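D-alanyl-lipoteichoic acid synthetase (Streptococcus pneumoniae, PDB 3BMA) probably takes part in adding D-alanine to lipoteichoic acid during cell wall biogenesis, as a membrane-associated member of the DltD family. Local coordinates at residues 102-107 / 283-288; 139-144 / 382-387; 143-148 / 274-279; 321-326 / 393-398. The protein carries 1 engineered substitution. All coordinates share one frame; numbering follows the deposited sequence.

Interaction 1: residues 102-107 / 283-288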
loop_
_atom_site.group_PDB
_atom_site.type_symbol
_atom_site.label_atom_id
_atom_site.label_comp_id
_atom_site.label_asym_id
_atom_site.label_seq_id
_atom_site.Cartn_x
_atom_site.Cartn_y
_atom_site.Cartn_z
ATOM N N VAL C 102 -13.585 16.806 33.243
ATOM C CA VAL C 102 -14.720 17.092 32.352
ATOM C C VAL C 102 -16.055 17.206 33.119
ATOM O O VAL C 102 -16.150 16.808 34.286
ATOM C CB VAL C 102 -14.867 16.045 31.192
ATOM C CG1 VAL C 102 -13.545 15.813 30.445
ATOM C CG2 VAL C 102 -15.430 14.733 31.694
ATOM N N VAL C 103 -17.065 17.770 32.454
ATOM C CA VAL C 103 -18.450 17.763 32.936
ATOM C C VAL C 103 -19.267 16.889 31.987
ATOM O O VAL C 103 -19.240 17.090 30.775
ATOM C CB VAL C 103 -19.057 19.194 32.983
ATOM C CG1 VAL C 103 -20.550 19.149 33.308
ATOM C CG2 VAL C 103 -18.327 20.049 33.989
ATOM N N TYR C 104 -19.977 15.910 32.538
ATOM C CA TYR C 104 -20.792 15.013 31.732
ATOM C C TYR C 104 -22.220 14.946 32.266
ATOM O O TYR C 104 -22.465 14.370 33.321
ATOM C CB TYR C 104 -20.158 13.617 31.687
ATOM C CG TYR C 104 -20.690 12.736 30.583
ATOM C CD1 TYR C 104 -20.127 12.774 29.309
ATOM C CD2 TYR C 104 -21.752 11.864 30.808
ATOM C CE1 TYR C 104 -20.611 11.979 28.286
ATOM C CE2 TYR C 104 -22.246 11.062 29.790
ATOM C CZ TYR C 104 -21.665 11.123 28.534
ATOM O OH TYR C 104 -22.149 10.339 27.520
ATOM N N VAL C 105 -23.155 15.548 31.536
ATOM C CA VAL C 105 -24.581 15.461 31.855
ATOM C C VAL C 105 -25.101 14.058 31.537
ATOM O O VAL C 105 -24.784 13.510 30.485
ATOM C CB VAL C 105 -25.378 16.530 31.075
ATOM C CG1 VAL C 105 -26.885 16.294 31.165
ATOM C CG2 VAL C 105 -25.027 17.912 31.587
ATOM N N ILE C 106 -25.846 13.459 32.468
ATOM C CA ILE C 106 -26.539 12.195 32.213
ATOM C C ILE C 106 -28.021 12.387 32.496
ATOM O O ILE C 106 -28.457 12.334 33.652
ATOM C CB ILE C 106 -26.032 11.029 33.097
ATOM C CG1 ILE C 106 -24.514 10.883 33.044
ATOM C CG2 ILE C 106 -26.673 9.719 32.667
ATOM C CD1 ILE C 106 -24.000 9.795 33.966
ATOM N N SER C 107 -28.797 12.617 31.443
ATOM C CA SER C 107 -30.232 12.805 31.598
ATOM C C SER C 107 -30.938 11.454 31.568
ATOM O O SER C 107 -30.740 10.676 30.633
ATOM C CB SER C 107 -30.780 13.734 30.519
ATOM O OG SER C 107 -32.159 13.965 30.713
ATOM N N THR C 283 -15.623 3.718 30.142
ATOM C CA THR C 283 -14.406 2.995 29.756
ATOM C C THR C 283 -13.353 3.943 29.193
ATOM O O THR C 283 -12.174 3.841 29.541
ATOM C CB THR C 283 -14.706 1.884 28.724
ATOM O OG1 THR C 283 -15.751 1.043 29.223
ATOM C CG2 THR C 283 -13.477 1.032 28.458
ATOM N N GLN C 284 -13.788 4.873 28.342
ATOM C CA GLN C 284 -12.891 5.881 27.783
ATOM C C GLN C 284 -12.348 6.809 28.870
ATOM O O GLN C 284 -11.171 7.176 28.846
ATOM C CB GLN C 284 -13.578 6.687 26.676
ATOM C CG GLN C 284 -12.597 7.428 25.771
ATOM C CD GLN C 284 -11.514 6.511 25.219
ATOM O OE1 GLN C 284 -11.800 5.559 24.490
ATOM N NE2 GLN C 284 -10.266 6.794 25.569
ATOM N N PHE C 285 -13.206 7.155 29.829
ATOM C CA PHE C 285 -12.815 7.957 30.990
ATOM C C PHE C 285 -11.758 7.257 31.851
ATOM O O PHE C 285 -10.866 7.905 32.396
ATOM C CB PHE C 285 -14.039 8.306 31.847
ATOM C CG PHE C 285 -14.904 9.408 31.277
ATOM C CD1 PHE C 285 -14.527 10.112 30.128
ATOM C CD2 PHE C 285 -16.084 9.772 31.920
ATOM C CE1 PHE C 285 -15.320 11.142 29.628
ATOM C CE2 PHE C 285 -16.884 10.803 31.426
ATOM C CZ PHE C 285 -16.505 11.483 30.276
ATOM N N SER C 286 -11.865 5.935 31.957
ATOM C CA SER C 286 -10.911 5.130 32.707
ATOM C C SER C 286 -9.568 5.004 31.992
ATOM O O SER C 286 -8.514 5.118 32.622
ATOM C CB SER C 286 -11.500 3.744 32.995
ATOM O OG SER C 286 -10.573 2.907 33.667
ATOM N N LYS C 287 -9.617 4.762 30.681
ATOM C CA LYS C 287 -8.419 4.624 29.851
ATOM C C LYS C 287 -7.638 5.931 29.754
ATOM O O LYS C 287 -6.408 5.923 29.774
ATOM C CB LYS C 287 -8.794 4.169 28.441
ATOM C CG LYS C 287 -9.220 2.718 28.311
ATOM C CD LYS C 287 -9.808 2.488 26.929
ATOM C CE LYS C 287 -10.079 1.024 26.671
ATOM N NZ LYS C 287 -10.488 0.797 25.259
ATOM N N SER C 288 -8.364 7.044 29.654
ATOM C CA SER C 288 -7.757 8.368 29.489
ATOM C C SER C 288 -7.449 9.044 30.820
ATOM O O SER C 288 -6.847 10.118 30.842
ATOM C CB SER C 288 -8.663 9.277 28.651
ATOM O OG SER C 288 -9.126 8.624 27.484
#
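Phe285 reaches from the helix of residues 283-288 to the strand of residues 102-107 and ends between Val102 and Tyr104, two side chains on the same face of the parallel sheet. The tight part lies round the far end of its ring. CZ of Phe285 is 3.7 Å from CG2 of Val102 and 4.0 Å from CD1 of Tyr104, so one ring atom meets a methyl branch and an aromatic carbon together. Turned at 90° to each other, the rings form an offset edge-to-face pair with the Phe285 edge directed at the Tyr104 face and the centroids 5.8 Å apart. A chi1 of -163° swings the Tyr104 ring to where its face meets Phe285, and a hydrogen bond between its hydroxyl and Ser83 OG tethers the far end. Met90 of helix 83-90 and Pro292 of the next strand also border Phe285. Looser surroundings lie across the helix, where Ser286 and the exposed Lys287 turn toward the surface. Near the helix end, Ser288 OG donates to Gln284 O at 2.9 Å and accepts from Gln284 NE2. The helix belongs to the long beta-alpha-beta crossover joining strand 101-105 to its parallel neighbour 291-296. Across the contact the attraction is entirely apolar and aromatic, consistent with helix and sheet being held here by shape fit and ring quadrupoles, without charge.

Interaction 2: residues 139-144 / 382-387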
loop_
_atom_site.group_PDB
_atom_site.type_symbol
_atom_site.label_atom_id
_atom_site.label_comp_id
_atom_site.label_asym_id
_atom_site.label_seq_id
_atom_site.Cartn_x
_atom_site.Cartn_y
_atom_site.Cartn_z
ATOM N N GLY C 139 -9.352 -3.541 20.498
ATOM C CA GLY C 139 -9.821 -4.914 20.280
ATOM C C GLY C 139 -10.584 -5.525 21.447
ATOM O O GLY C 139 -10.833 -6.736 21.478
ATOM N N ASP C 140 -10.968 -4.682 22.401
ATOM C CA ASP C 140 -11.644 -5.126 23.615
ATOM C C ASP C 140 -13.170 -5.223 23.451
ATOM O O ASP C 140 -13.682 -5.283 22.330
ATOM C CB ASP C 140 -11.266 -4.207 24.788
ATOM C CG ASP C 140 -11.537 -2.728 24.509
ATOM O OD1 ASP C 140 -12.105 -2.376 23.447
ATOM O OD2 ASP C 140 -11.173 -1.906 25.372
ATOM N N GLN C 141 -13.879 -5.237 24.577
ATOM C CA GLN C 141 -15.340 -5.284 24.601
ATOM C C GLN C 141 -15.949 -3.940 24.194
ATOM O O GLN C 141 -17.038 -3.895 23.625
ATOM C CB GLN C 141 -15.828 -5.697 25.995
ATOM C CG GLN C 141 -17.305 -6.096 26.092
ATOM C CD GLN C 141 -17.648 -7.353 25.311
ATOM O OE1 GLN C 141 -16.866 -8.306 25.261
ATOM N NE2 GLN C 141 -18.830 -7.364 24.701
ATOM N N ALA C 142 -15.241 -2.852 24.492
ATOM C CA ALA C 142 -15.658 -1.515 24.079
ATOM C C ALA C 142 -15.654 -1.358 22.553
ATOM O O ALA C 142 -16.559 -0.746 21.992
ATOM C CB ALA C 142 -14.783 -0.455 24.732
ATOM N N SER C 143 -14.645 -1.931 21.895
ATOM C CA SER C 143 -14.531 -1.874 20.436
ATOM C C SER C 143 -15.565 -2.761 19.752
ATOM O O SER C 143 -16.109 -2.393 18.717
ATOM C CB SER C 143 -13.121 -2.266 19.981
ATOM O OG SER C 143 -13.004 -3.665 19.768
ATOM N N GLN C 144 -15.823 -3.928 20.341
ATOM C CA GLN C 144 -16.792 -4.882 19.810
ATOM C C GLN C 144 -18.225 -4.364 19.934
ATOM O O GLN C 144 -19.031 -4.536 19.018
ATOM C CB GLN C 144 -16.640 -6.239 20.511
ATOM C CG GLN C 144 -17.456 -7.385 19.902
ATOM C CD GLN C 144 -18.821 -7.566 20.548
ATOM O OE1 GLN C 144 -18.944 -7.607 21.773
ATOM N NE2 GLN C 144 -19.854 -7.683 19.721
ATOM N N ARG C 382 -19.964 -6.263 32.616
ATOM C CA ARG C 382 -21.352 -6.733 32.608
ATOM C C ARG C 382 -22.345 -5.592 32.360
ATOM O O ARG C 382 -23.520 -5.834 32.089
ATOM C CB ARG C 382 -21.686 -7.475 33.906
ATOM C CG ARG C 382 -21.258 -8.934 33.904
ATOM C CD ARG C 382 -21.143 -9.493 35.313
ATOM N NE ARG C 382 -20.595 -10.850 35.313
ATOM C CZ ARG C 382 -20.205 -11.515 36.399
ATOM N NH1 ARG C 382 -20.291 -10.958 37.602
ATOM N NH2 ARG C 382 -19.721 -12.746 36.281
ATOM N N PHE C 383 -21.860 -4.353 32.436
ATOM C CA PHE C 383 -22.659 -3.180 32.098
ATOM C C PHE C 383 -22.827 -3.002 30.585
ATOM O O PHE C 383 -23.661 -2.210 30.143
ATOM C CB PHE C 383 -22.063 -1.914 32.720
ATOM C CG PHE C 383 -22.140 -1.867 34.224
ATOM C CD1 PHE C 383 -21.059 -1.420 34.972
ATOM C CD2 PHE C 383 -23.291 -2.262 34.894
ATOM C CE1 PHE C 383 -21.128 -1.367 36.360
ATOM C CE2 PHE C 383 -23.368 -2.212 36.280
ATOM C CZ PHE C 383 -22.285 -1.765 37.012
ATOM N N PHE C 384 -22.028 -3.731 29.803
ATOM C CA PHE C 384 -22.196 -3.810 28.349
ATOM C C PHE C 384 -23.310 -4.773 27.939
ATOM O O PHE C 384 -23.819 -4.693 26.817
ATOM C CB PHE C 384 -20.893 -4.258 27.670
ATOM C CG PHE C 384 -19.882 -3.161 27.488
ATOM C CD1 PHE C 384 -18.618 -3.262 28.064
ATOM C CD2 PHE C 384 -20.182 -2.037 26.728
ATOM C CE1 PHE C 384 -17.674 -2.258 27.892
ATOM C CE2 PHE C 384 -19.249 -1.021 26.560
ATOM C CZ PHE C 384 -17.992 -1.133 27.139
ATOM N N SER C 385 -23.675 -5.680 28.844
ATOM C CA SER C 385 -24.614 -6.764 28.544
ATOM C C SER C 385 -26.074 -6.320 28.463
ATOM O O SER C 385 -26.451 -5.271 28.984
ATOM C CB SER C 385 -24.481 -7.892 29.572
ATOM O OG SER C 385 -25.146 -7.558 30.779
ATOM N N LYS C 386 -26.880 -7.148 27.802
ATOM C CA LYS C 386 -28.323 -6.951 27.688
ATOM C C LYS C 386 -29.008 -7.180 29.038
ATOM O O LYS C 386 -30.075 -6.617 29.300
ATOM C CB LYS C 386 -28.890 -7.896 26.619
ATOM C CG LYS C 386 -30.228 -7.472 26.001
ATOM C CD LYS C 386 -31.428 -8.190 26.629
ATOM C CE LYS C 386 -31.484 -9.668 26.249
ATOM N NZ LYS C 386 -32.554 -10.396 26.991
ATOM N N ASP C 387 -28.381 -8.003 29.883
ATOM C CA ASP C 387 -28.841 -8.258 31.250
ATOM C C ASP C 387 -28.903 -6.971 32.072
ATOM O O ASP C 387 -29.876 -6.735 32.787
ATOM C CB ASP C 387 -27.932 -9.278 31.950
ATOM C CG ASP C 387 -27.981 -10.657 31.304
ATOM O OD1 ASP C 387 -27.986 -11.658 32.052
ATOM O OD2 ASP C 387 -28.006 -10.749 30.056
#
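Phe384 extends its ring from just before helix 386-389 to the first turn of helix 141-153, meeting Gln141 and Ala142. From CB, which leads toward that helix, the chain passes to CG, 4.1 Å from CG of Gln141. The neighbouring CD1 comes closer to the same methylene, at 3.7 Å. At the tip, CZ arrives beside Ala142, 3.9 Å from its CA and 4.1 Å from its CB. Gln141 runs past the ring in the opposite direction: its extended first torsion (chi1 -167°) brings that methylene to the ring, and the bend at chi2 turns the amide aside, its plane 50° from the ring. Leu280 and Thr283 of helix 274-287 also pack on Phe384. Behind the contact Asp140 caps its helix, OD1 accepting from Ser143 N at 3.0 Å with an N-H...O angle of 149°. Its OD2 forms a salt bridge with Lys287. Ser385 is the N-cap of the partner helix, with its OG bonded to Arg382 O at 2.7 Å and to Trp388 N. The chemistry thus divides: carbon meets carbon between the segments, while polar groups cap each helix start; at helix 141-153 the negative Asp140 would probably also interact favourably with the helix dipole.

Interaction 3: residues 143-148 / 274-279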
loop_
_atom_site.group_PDB
_atom_site.type_symbol
_atom_site.label_atom_id
_atom_site.label_comp_id
_atom_site.label_asym_id
_atom_site.label_seq_id
_atom_site.Cartn_x
_atom_site.Cartn_y
_atom_site.Cartn_z
ATOM N N SER C 143 -14.645 -1.931 21.895
ATOM C CA SER C 143 -14.531 -1.874 20.436
ATOM C C SER C 143 -15.565 -2.761 19.752
ATOM O O SER C 143 -16.109 -2.393 18.717
ATOM C CB SER C 143 -13.121 -2.266 19.981
ATOM O OG SER C 143 -13.004 -3.665 19.768
ATOM N N GLN C 144 -15.823 -3.928 20.341
ATOM C CA GLN C 144 -16.792 -4.882 19.810
ATOM C C GLN C 144 -18.225 -4.364 19.934
ATOM O O GLN C 144 -19.031 -4.536 19.018
ATOM C CB GLN C 144 -16.640 -6.239 20.511
ATOM C CG GLN C 144 -17.456 -7.385 19.902
ATOM C CD GLN C 144 -18.821 -7.566 20.548
ATOM O OE1 GLN C 144 -18.944 -7.607 21.773
ATOM N NE2 GLN C 144 -19.854 -7.683 19.721
ATOM N N TYR C 145 -18.532 -3.731 21.066
ATOM C CA TYR C 145 -19.868 -3.200 21.302
ATOM C C TYR C 145 -20.170 -1.986 20.415
ATOM O O TYR C 145 -21.263 -1.883 19.852
ATOM C CB TYR C 145 -20.101 -2.870 22.795
ATOM C CG TYR C 145 -21.437 -2.200 23.025
ATOM C CD1 TYR C 145 -22.618 -2.940 23.015
ATOM C CD2 TYR C 145 -21.524 -0.819 23.201
ATOM C CE1 TYR C 145 -23.846 -2.322 23.194
ATOM C CE2 TYR C 145 -22.743 -0.195 23.380
ATOM C CZ TYR C 145 -23.897 -0.948 23.371
ATOM O OH TYR C 145 -25.110 -0.321 23.537
ATOM N N ALA C 146 -19.206 -1.076 20.301
ATOM C CA ALA C 146 -19.391 0.166 19.543
ATOM C C ALA C 146 -19.498 -0.077 18.040
ATOM O O ALA C 146 -20.185 0.668 17.337
ATOM C CB ALA C 146 -18.267 1.150 19.846
ATOM N N ALA C 147 -18.815 -1.119 17.561
ATOM C CA ALA C 147 -18.911 -1.545 16.166
ATOM C C ALA C 147 -20.295 -2.088 15.874
ATOM O O ALA C 147 -20.856 -1.825 14.809
ATOM C CB ALA C 147 -17.863 -2.598 15.858
ATOM N N THR C 148 -20.829 -2.852 16.829
ATOM C CA THR C 148 -22.169 -3.432 16.750
ATOM C C THR C 148 -23.219 -2.330 16.664
ATOM O O THR C 148 -24.123 -2.397 15.833
ATOM C CB THR C 148 -22.451 -4.341 17.969
ATOM O OG1 THR C 148 -21.399 -5.306 18.097
ATOM C CG2 THR C 148 -23.784 -5.067 17.832
ATOM N N GLU C 274 -29.100 2.642 26.219
ATOM C CA GLU C 274 -28.301 3.775 26.696
ATOM C C GLU C 274 -27.441 3.450 27.932
ATOM O O GLU C 274 -26.436 4.119 28.188
ATOM C CB GLU C 274 -29.219 4.981 26.954
ATOM C CG GLU C 274 -28.543 6.294 27.383
ATOM C CD GLU C 274 -27.698 6.940 26.304
ATOM O OE1 GLU C 274 -27.990 6.760 25.104
ATOM O OE2 GLU C 274 -26.740 7.651 26.664
ATOM N N TYR C 275 -27.833 2.423 28.687
ATOM C CA TYR C 275 -27.011 1.917 29.788
ATOM C C TYR C 275 -25.722 1.274 29.275
ATOM O O TYR C 275 -24.667 1.409 29.901
ATOM C CB TYR C 275 -27.791 0.916 30.647
ATOM C CG TYR C 275 -28.883 1.535 31.489
ATOM C CD1 TYR C 275 -30.220 1.418 31.121
ATOM C CD2 TYR C 275 -28.581 2.231 32.660
ATOM C CE1 TYR C 275 -31.230 1.986 31.890
ATOM C CE2 TYR C 275 -29.580 2.801 33.434
ATOM C CZ TYR C 275 -30.901 2.675 33.044
ATOM O OH TYR C 275 -31.893 3.238 33.806
ATOM N N ASN C 276 -25.808 0.580 28.139
ATOM C CA ASN C 276 -24.624 -0.010 27.523
ATOM C C ASN C 276 -23.794 1.037 26.779
ATOM O O ASN C 276 -22.576 0.909 26.697
ATOM C CB ASN C 276 -24.979 -1.153 26.572
ATOM C CG ASN C 276 -25.870 -2.212 27.194
ATOM O OD1 ASN C 276 -26.740 -2.756 26.517
ATOM N ND2 ASN C 276 -25.647 -2.528 28.465
ATOM N N ASP C 277 -24.457 2.065 26.241
ATOM C CA ASP C 277 -23.771 3.163 25.550
ATOM C C ASP C 277 -22.980 4.001 26.541
ATOM O O ASP C 277 -21.904 4.494 26.213
ATOM C CB ASP C 277 -24.755 4.071 24.793
ATOM C CG ASP C 277 -25.372 3.407 23.564
ATOM O OD1 ASP C 277 -24.966 2.283 23.194
ATOM O OD2 ASP C 277 -26.284 4.023 22.963
ATOM N N LEU C 278 -23.529 4.165 27.748
ATOM C CA LEU C 278 -22.865 4.895 28.840
ATOM C C LEU C 278 -21.567 4.210 29.255
ATOM O O LEU C 278 -20.581 4.876 29.554
ATOM C CB LEU C 278 -23.802 5.054 30.048
ATOM C CG LEU C 278 -23.275 5.663 31.357
ATOM C CD1 LEU C 278 -22.946 7.148 31.203
ATOM C CD2 LEU C 278 -24.274 5.443 32.481
ATOM N N GLN C 279 -21.569 2.880 29.229
ATOM C CA GLN C 279 -20.384 2.086 29.534
ATOM C C GLN C 279 -19.209 2.312 28.567
ATOM O O GLN C 279 -18.059 2.094 28.935
ATOM C CB GLN C 279 -20.762 0.600 29.621
ATOM C CG GLN C 279 -19.718 -0.305 30.280
ATOM C CD GLN C 279 -19.282 0.161 31.663
ATOM O OE1 GLN C 279 -20.056 0.761 32.413
ATOM N NE2 GLN C 279 -18.032 -0.124 32.006
HETATM O O HOH W 1 -27.267 -1.810 23.910
#
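Two helical segments, 143-148 and 274-279, come closest at Tyr145 and Asn276, whose CA atoms are 8.5 Å apart, and a single tyrosine side chain bridges most of that separation. With CG of Tyr145 trans to the backbone N (chi1 175°), the ring is sent out from its helix and across Asn276 at about a right angle. The ring and the Asn276 amide stand 82° apart, and CB of Asn276 lies 3.1 Å from Tyr145 OH and 3.4 Å from CZ. The hydroxyl donates to OD1 of Asp277 over a short 2.6 Å. This carboxylate oxygen lies at the ring edge, near its plane, and is met on its anti side, 33° out of the carboxylate plane. A water also donates to Tyr145 OH at 2.6 Å and to Asn276 OD1 at 2.8 Å, so the phenol oxygen both gives and receives a bond. The second Asp277 oxygen, OD2, is salt-bridged to Arg149, which would tend to keep the carboxylate charged, while Asn276 ND2 binds Phe383 O and Ser385 O. In the fold, helix 141-153 packs through Ala146 on helix 83-90 and through Ala147 on helix 160-167, whereas helix 274-287 turns Tyr275 and Leu278 to helix 311-326.

Interaction 4: residues 321-326 / 393-398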
loop_
_atom_site.group_PDB
_atom_site.type_symbol
_atom_site.label_atom_id
_atom_site.label_comp_id
_atom_site.label_asym_id
_atom_site.label_seq_id
_atom_site.Cartn_x
_atom_site.Cartn_y
_atom_site.Cartn_z
ATOM N N ILE C 321 -28.489 4.360 37.476
ATOM C CA ILE C 321 -27.412 5.164 36.899
ATOM C C ILE C 321 -26.254 5.308 37.889
ATOM O O ILE C 321 -25.108 4.988 37.558
ATOM C CB ILE C 321 -27.932 6.561 36.418
ATOM C CG1 ILE C 321 -28.745 6.402 35.128
ATOM C CG2 ILE C 321 -26.777 7.539 36.169
ATOM C CD1 ILE C 321 -29.665 7.565 34.803
ATOM N N ARG C 322 -26.576 5.757 39.105
ATOM C CA ARG C 322 -25.600 5.965 40.172
ATOM C C ARG C 322 -24.822 4.701 40.520
ATOM O O ARG C 322 -23.635 4.777 40.813
ATOM C CB ARG C 322 -26.275 6.526 41.422
ATOM C CG ARG C 322 -26.652 8.012 41.348
ATOM C CD ARG C 322 -27.092 8.515 42.718
ATOM N NE ARG C 322 -25.962 8.606 43.643
ATOM C CZ ARG C 322 -25.552 9.725 44.234
ATOM N NH1 ARG C 322 -26.191 10.866 44.034
ATOM N NH2 ARG C 322 -24.508 9.700 45.046
ATOM N N TYR C 323 -25.481 3.545 40.470
ATOM C CA TYR C 323 -24.806 2.276 40.729
ATOM C C TYR C 323 -23.737 1.964 39.685
ATOM O O TYR C 323 -22.642 1.537 40.037
ATOM C CB TYR C 323 -25.795 1.115 40.839
ATOM C CG TYR C 323 -25.115 -0.210 41.118
ATOM C CD1 TYR C 323 -24.594 -0.496 42.383
ATOM C CD2 TYR C 323 -24.977 -1.173 40.115
ATOM C CE1 TYR C 323 -23.957 -1.702 42.643
ATOM C CE2 TYR C 323 -24.341 -2.386 40.364
ATOM C CZ TYR C 323 -23.837 -2.644 41.630
ATOM O OH TYR C 323 -23.209 -3.839 41.882
ATOM N N GLN C 324 -24.061 2.189 38.412
ATOM C CA GLN C 324 -23.121 1.977 37.309
ATOM C C GLN C 324 -21.882 2.861 37.451
ATOM O O GLN C 324 -20.759 2.412 37.216
ATOM C CB GLN C 324 -23.805 2.235 35.964
ATOM C CG GLN C 324 -23.001 1.744 34.759
ATOM C CD GLN C 324 -23.772 1.808 33.452
ATOM O OE1 GLN C 324 -24.932 2.228 33.409
ATOM N NE2 GLN C 324 -23.126 1.384 32.373
ATOM N N LEU C 325 -22.098 4.109 37.855
ATOM C CA LEU C 325 -21.009 5.046 38.093
ATOM C C LEU C 325 -20.198 4.662 39.331
ATOM O O LEU C 325 -18.999 4.398 39.229
ATOM C CB LEU C 325 -21.545 6.475 38.239
ATOM C CG LEU C 325 -22.445 7.072 37.154
ATOM C CD1 LEU C 325 -22.844 8.495 37.526
ATOM C CD2 LEU C 325 -21.771 7.046 35.792
ATOM N N GLU C 326 -20.870 4.603 40.481
ATOM C CA GLU C 326 -20.206 4.455 41.782
ATOM C C GLU C 326 -19.565 3.098 42.048
ATOM O O GLU C 326 -18.537 3.036 42.723
ATOM C CB GLU C 326 -21.148 4.837 42.925
ATOM C CG GLU C 326 -21.308 6.336 43.074
ATOM C CD GLU C 326 -22.374 6.734 44.072
ATOM O OE1 GLU C 326 -23.535 6.292 43.930
ATOM O OE2 GLU C 326 -22.049 7.511 44.995
ATOM N N GLY C 393 -34.959 -4.937 38.837
ATOM C CA GLY C 393 -35.077 -5.065 40.287
ATOM C C GLY C 393 -34.088 -4.317 41.155
ATOM O O GLY C 393 -33.574 -3.262 40.773
ATOM N N ASP C 394 -33.846 -4.877 42.340
ATOM C CA ASP C 394 -32.937 -4.301 43.324
ATOM C C ASP C 394 -31.516 -4.281 42.777
ATOM O O ASP C 394 -30.975 -5.317 42.385
ATOM C CB ASP C 394 -33.003 -5.089 44.637
ATOM C CG ASP C 394 -32.289 -4.388 45.784
ATOM O OD1 ASP C 394 -32.163 -3.142 45.754
ATOM O OD2 ASP C 394 -31.857 -5.090 46.723
ATOM N N VAL C 395 -30.928 -3.088 42.754
ATOM C CA VAL C 395 -29.644 -2.852 42.095
ATOM C C VAL C 395 -28.447 -3.420 42.879
ATOM O O VAL C 395 -27.365 -3.622 42.321
ATOM C CB VAL C 395 -29.472 -1.343 41.740
ATOM C CG1 VAL C 395 -28.803 -0.554 42.873
ATOM C CG2 VAL C 395 -28.717 -1.185 40.438
ATOM N N LYS C 396 -28.665 -3.703 44.164
ATOM C CA LYS C 396 -27.648 -4.311 45.021
ATOM C C LYS C 396 -27.577 -5.832 44.835
ATOM O O LYS C 396 -26.648 -6.481 45.321
ATOM C CB LYS C 396 -27.907 -3.962 46.494
ATOM C CG LYS C 396 -27.995 -2.463 46.796
ATOM C CD LYS C 396 -26.638 -1.773 46.699
ATOM C CE LYS C 396 -26.777 -0.263 46.814
ATOM N NZ LYS C 396 -25.461 0.422 46.695
ATOM N N GLU C 397 -28.559 -6.388 44.126
ATOM C CA GLU C 397 -28.635 -7.827 43.870
ATOM C C GLU C 397 -28.401 -8.187 42.397
ATOM O O GLU C 397 -28.876 -9.224 41.922
ATOM C CB GLU C 397 -29.984 -8.377 44.345
ATOM C CG GLU C 397 -30.155 -8.399 45.860
ATOM C CD GLU C 397 -31.516 -8.913 46.303
ATOM O OE1 GLU C 397 -32.356 -9.246 45.437
ATOM O OE2 GLU C 397 -31.744 -8.984 47.530
ATOM N N PHE C 398 -27.664 -7.334 41.685
ATOM C CA PHE C 398 -27.383 -7.549 40.262
ATOM C C PHE C 398 -26.328 -8.633 40.013
ATOM O O PHE C 398 -26.460 -9.425 39.075
ATOM C CB PHE C 398 -26.986 -6.233 39.573
ATOM C CG PHE C 398 -26.556 -6.400 38.135
ATOM C CD1 PHE C 398 -27.469 -6.797 37.159
ATOM C CD2 PHE C 398 -25.235 -6.166 37.759
ATOM C CE1 PHE C 398 -27.073 -6.961 35.832
ATOM C CE2 PHE C 398 -24.829 -6.326 36.435
ATOM C CZ PHE C 398 -25.752 -6.723 35.471
#
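A type I beta turn near the C-terminus, spanning Asp394 to Glu397, lies against the last turn of helix 311-326, the helix that leads to the edge strand 333-335 of the parallel sheet. Val395 and Lys396 occupy the two corners of the turn, which is closed by a hydrogen bond from Glu397 N to Asp394 O at 3.2 Å. On the helix side the contact is made by Tyr323, whose CG stands directly opposite the backbone N about the CA-CB bond (chi1 -180°), an arrangement that carries the ring out from the helix to the turn. Both methyl groups of Val395 pack at the base of this side chain: CG2 is 3.7 Å from Tyr323 CB and 3.8 Å from CD2, with CG1 slightly farther from CB, at 4.0 Å. The two side chains run past each other in opposite directions. Lys396 starts away from the helix, but its chain folds back until NZ lies 4.5 Å from Tyr323 CD1, a loose approach at the exposed margin. On the helix itself, Arg322 NH2 and Glu326 OE2 form a salt bridge one turn apart, and Arg322 also pairs with Asp335 of strand 333-335. Beyond the turn, Phe398 makes edge-to-face pairs with Trp388 and Tyr391, while Phe383, which lies before helix 386-389, also packs on Tyr323. The contact therefore joins the C-terminal tail to the helical layer of the fold at the protein surface. The main chain takes part as well, for the carbonyl oxygen of Val395 sits over the centre of one face of the Tyr323 ring, 3.7 Å above its plane.

Helix 274-287 is shared by interactions 1 and 3: its C-terminal end faces the central strand in interaction 1, and its N-terminal turns meet helix 141-153 in interaction 3. Interactions 2 and 3 begin on that same helix 141-153, their centres about 6 Å apart; interaction 4 is about 17 Å from interaction 2 and about 18 Å from interactions 1 and 3, centre to centre. Along the chain both segments of 3 fall between those of 1, and both contacts close before 4 opens, whereas 2 alternates with 1 and with 4. Gln324 NE2 joins interaction 4 to Tyr275 O and Gln279 OE1. Together the contacts run from a five-stranded parallel sheet, consistent with an SGNH-hydrolase-like alpha/beta fold, to the C-terminal tail.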